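PDB 5D8M: metagenomic carboxyl esterase MGS0156 from Uncultured organism, which probably hydrolyses carboxylic ester bonds, with an alpha/beta-hydrolase-like fold. Local coordinates for residues Val90-Leu95 with Phe154-Lys159. Residues are numbered along the deposited sequence; the frame is centred on the assembly and turned at random.
Sequences VLVPGL and FVTHSK
V155 N donates to V90 O at 2.8 Å, V92 N to V155 O at 3.0 Å, and H157 N to V92 O at 3.0 Å. This alternation, with bridges V90–F154, L91–V155 and V92–T156 and strand axes running nearly the same way, identifies parallel pairing. The V155 N-H...O hydrogen bond is nearly straight, yet the donor stands above the V90 carbonyl plane; H157 N approaches V92 O almost end-on (165° at the oxygen).

Side chains alternate in step with these bridges. On the face bearing V90, V92, F154 and T156, V90 CG1 lies 3.7 Å from F154 CE1, an approach oblique to the ring, whereas V92 CG2 meets the ring edge at CD1. F154 CG sits anti to its carbonyl carbon, which carries the ring beside V90. Replacing F154 with an alanine would probably open a gap beside V90 CG1 and V92 CG2. On the other face, L91 CD2 lies alongside V155 CB at 3.8 Å.

Strands 87-92 and 151-157 are neighbours in an all-parallel sheet, and the second runs through H157, S158 and K159 into helix 159-170. S158 has phi 57° and psi -126°; this positive-phi turn between strand and helix, with T156 where G-X-S-X-G usually begins with glycine, is consistent with the nucleophile elbow of alpha/beta hydrolases. G94, having no side chain, lets its CA come close to the turn, 3.8 Å from K159 N. A water links G94 N (2.9 Å) to H157 ND1 (2.7 Å), reaching the imidazole in its plane.

Further out, H157 NE2 hydrogen-bonds to H299 O. Helices 132-143 and 159-170 pack on the F154 face through I139 and V164, while K159 NZ turns to D163 in a salt bridge.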
ATOM      1  N   VAL A  90       7.937   8.535   4.388  1.00 13.43           N
ATOM      2  CA  VAL A  90       7.807   9.016   3.029  1.00 12.67           C
ATOM      3  C   VAL A  90       6.646   8.273   2.376  1.00 10.37           C
ATOM      4  O   VAL A  90       6.733   7.076   2.101  1.00 10.75           O
ATOM      5  CB  VAL A  90       9.108   8.817   2.240  1.00 13.28           C
ATOM      6  CG1 VAL A  90       8.960   9.422   0.850  1.00 12.00           C
ATOM      7  CG2 VAL A  90      10.282   9.486   3.011  1.00 12.67           C
ATOM      8  N   LEU A  91       5.565   9.004   2.157  1.00 10.30           N
ATOM      9  CA  LEU A  91       4.305   8.478   1.667  1.00 10.59           C
ATOM     10  C   LEU A  91       4.272   8.503   0.140  1.00 13.61           C
ATOM     11  O   LEU A  91       4.456   9.536  -0.452  1.00 14.25           O
ATOM     12  CB  LEU A  91       3.142   9.298   2.219  1.00  8.82           C
ATOM     13  CG  LEU A  91       3.142   9.563   3.722  1.00 15.76           C
ATOM     14  CD1 LEU A  91       2.049  10.601   4.128  1.00 13.81           C
ATOM     15  CD2 LEU A  91       2.944   8.246   4.456  1.00 16.94           C
ATOM     16  N   VAL A  92       4.052   7.353  -0.480  1.00  8.32           N
ATOM     17  CA  VAL A  92       4.011   7.268  -1.921  1.00  9.47           C
ATOM     18  C   VAL A  92       2.701   6.642  -2.355  1.00 11.64           C
ATOM     19  O   VAL A  92       2.457   5.460  -2.070  1.00 11.17           O
ATOM     20  CB  VAL A  92       5.180   6.427  -2.469  1.00 10.00           C
ATOM     21  CG1 VAL A  92       5.166   6.424  -3.984  1.00  9.93           C
ATOM     22  CG2 VAL A  92       6.521   6.944  -1.912  1.00  8.79           C
ATOM     23  N   PRO A  93       1.864   7.410  -3.083  1.00 10.53           N
ATOM     24  CA  PRO A  93       0.549   6.908  -3.497  1.00  8.82           C
ATOM     25  C   PRO A  93       0.585   6.098  -4.771  1.00 10.73           C
ATOM     26  O   PRO A  93       1.643   5.937  -5.367  1.00 12.67           O
ATOM     27  CB  PRO A  93      -0.260   8.190  -3.715  1.00  8.16           C
ATOM     28  CG  PRO A  93       0.751   9.134  -4.231  1.00 11.63           C
ATOM     29  CD  PRO A  93       2.034   8.831  -3.444  1.00 10.91           C
ATOM     30  N   GLY A  94      -0.584   5.651  -5.211  1.00 12.37           N
ATOM     31  CA  GLY A  94      -0.683   4.760  -6.349  1.00 15.96           C
ATOM     32  C   GLY A  94      -1.359   5.298  -7.601  1.00 16.82           C
ATOM     33  O   GLY A  94      -1.352   6.493  -7.874  1.00 12.53           O
ATOM     34  N   LEU A  95      -1.914   4.370  -8.381  1.00 13.95           N
ATOM     35  CA  LEU A  95      -2.523   4.662  -9.660  1.00 11.34           C
ATOM     36  C   LEU A  95      -3.684   5.647  -9.505  1.00 13.98           C
ATOM     37  O   LEU A  95      -4.559   5.447  -8.666  1.00 17.29           O
ATOM     38  CB  LEU A  95      -3.025   3.359 -10.310  1.00 17.57           C
ATOM     39  CG  LEU A  95      -3.481   3.416 -11.769  1.00 18.59           C
ATOM     40  CD1 LEU A  95      -2.273   3.684 -12.645  1.00 20.99           C
ATOM     41  CD2 LEU A  95      -4.148   2.104 -12.157  1.00 19.16           C
ATOM     42  N   PHE A 154       9.637   4.354   3.894  1.00  9.32           N
ATOM     43  CA  PHE A 154       8.577   4.502   2.903  1.00  8.41           C
ATOM     44  C   PHE A 154       7.305   3.849   3.422  1.00 11.62           C
ATOM     45  O   PHE A 154       7.355   2.755   3.986  1.00 10.69           O
ATOM     46  CB  PHE A 154       8.960   3.857   1.563  1.00  9.69           C
ATOM     47  CG  PHE A 154      10.000   4.635   0.781  1.00  8.94           C
ATOM     48  CD1 PHE A 154       9.634   5.745   0.043  1.00  8.61           C
ATOM     49  CD2 PHE A 154      11.339   4.245   0.787  1.00  9.47           C
ATOM     50  CE1 PHE A 154      10.572   6.471  -0.694  1.00 11.70           C
ATOM     51  CE2 PHE A 154      12.289   4.966   0.050  1.00 15.34           C
ATOM     52  CZ  PHE A 154      11.897   6.079  -0.699  1.00 12.13           C
ATOM     53  N   VAL A 155       6.184   4.546   3.249  1.00  9.67           N
ATOM     54  CA  VAL A 155       4.871   3.963   3.457  1.00 10.72           C
ATOM     55  C   VAL A 155       4.100   4.181   2.176  1.00 10.07           C
ATOM     56  O   VAL A 155       3.856   5.323   1.780  1.00 10.59           O
ATOM     57  CB  VAL A 155       4.128   4.590   4.642  1.00 12.37           C
ATOM     58  CG1 VAL A 155       2.781   3.915   4.826  1.00  7.62           C
ATOM     59  CG2 VAL A 155       4.977   4.444   5.922  1.00  8.98           C
ATOM     60  N   THR A 156       3.789   3.082   1.497  1.00  7.75           N
ATOM     61  CA  THR A 156       3.365   3.140   0.113  1.00 10.38           C
ATOM     62  C   THR A 156       1.994   2.521  -0.020  1.00 13.26           C
ATOM     63  O   THR A 156       1.611   1.687   0.806  1.00 13.47           O
ATOM     64  CB  THR A 156       4.389   2.389  -0.805  1.00 11.48           C
ATOM     65  OG1 THR A 156       4.410   0.985  -0.486  1.00 12.75           O
ATOM     66  CG2 THR A 156       5.804   2.905  -0.577  1.00 12.35           C
ATOM     67  N   HIS A 157       1.256   2.918  -1.059  1.00  9.21           N
ATOM     68  CA  HIS A 157      -0.073   2.373  -1.303  1.00  8.35           C
ATOM     69  C   HIS A 157      -0.180   1.952  -2.770  1.00 12.31           C
ATOM     70  O   HIS A 157       0.264   2.683  -3.673  1.00  9.84           O
ATOM     71  CB  HIS A 157      -1.156   3.418  -0.950  1.00  9.53           C
ATOM     72  CG  HIS A 157      -2.565   2.962  -1.208  1.00 10.01           C
ATOM     73  ND1 HIS A 157      -3.415   3.630  -2.063  1.00 11.49           N
ATOM     74  CD2 HIS A 157      -3.274   1.922  -0.710  1.00  9.07           C
ATOM     75  CE1 HIS A 157      -4.591   3.028  -2.075  1.00 12.70           C
ATOM     76  NE2 HIS A 157      -4.534   1.992  -1.256  1.00 12.00           N
ATOM     77  N   SER A 158      -0.746   0.765  -2.987  1.00 15.56           N
ATOM     78  CA  SER A 158      -1.066   0.322  -4.337  0.51 19.69           C
ATOM     79  C   SER A 158       0.169   0.306  -5.257  1.00 14.43           C
ATOM     80  O   SER A 158       1.201  -0.271  -4.946  1.00 11.83           O
ATOM     81  CB  SER A 158      -2.153   1.233  -4.900  0.51 24.17           C
ATOM     82  OG  SER A 158      -2.687   0.736  -6.113  0.51 30.77           O
ATOM     83  N   LYS A 159       0.055   0.993  -6.390  1.00 13.32           N
ATOM     84  CA  LYS A 159       1.177   1.064  -7.333  1.00 13.20           C
ATOM     85  C   LYS A 159       2.414   1.772  -6.739  1.00 10.32           C
ATOM     86  O   LYS A 159       3.553   1.581  -7.201  1.00 11.12           O
ATOM     87  CB  LYS A 159       0.728   1.765  -8.627  1.00 13.48           C
ATOM     88  CG  LYS A 159       1.814   1.798  -9.723  1.00 14.87           C
ATOM     89  CD  LYS A 159       1.256   2.274 -11.063  1.00 19.13           C
ATOM     90  CE  LYS A 159       2.384   2.732 -11.990  1.00 18.41           C
ATOM     91  NZ  LYS A 159       3.046   3.991 -11.442  1.00 13.92           N
TER
HETATM   92  O   HOH W   1      -2.897   5.888  -3.432  1.00 16.57           O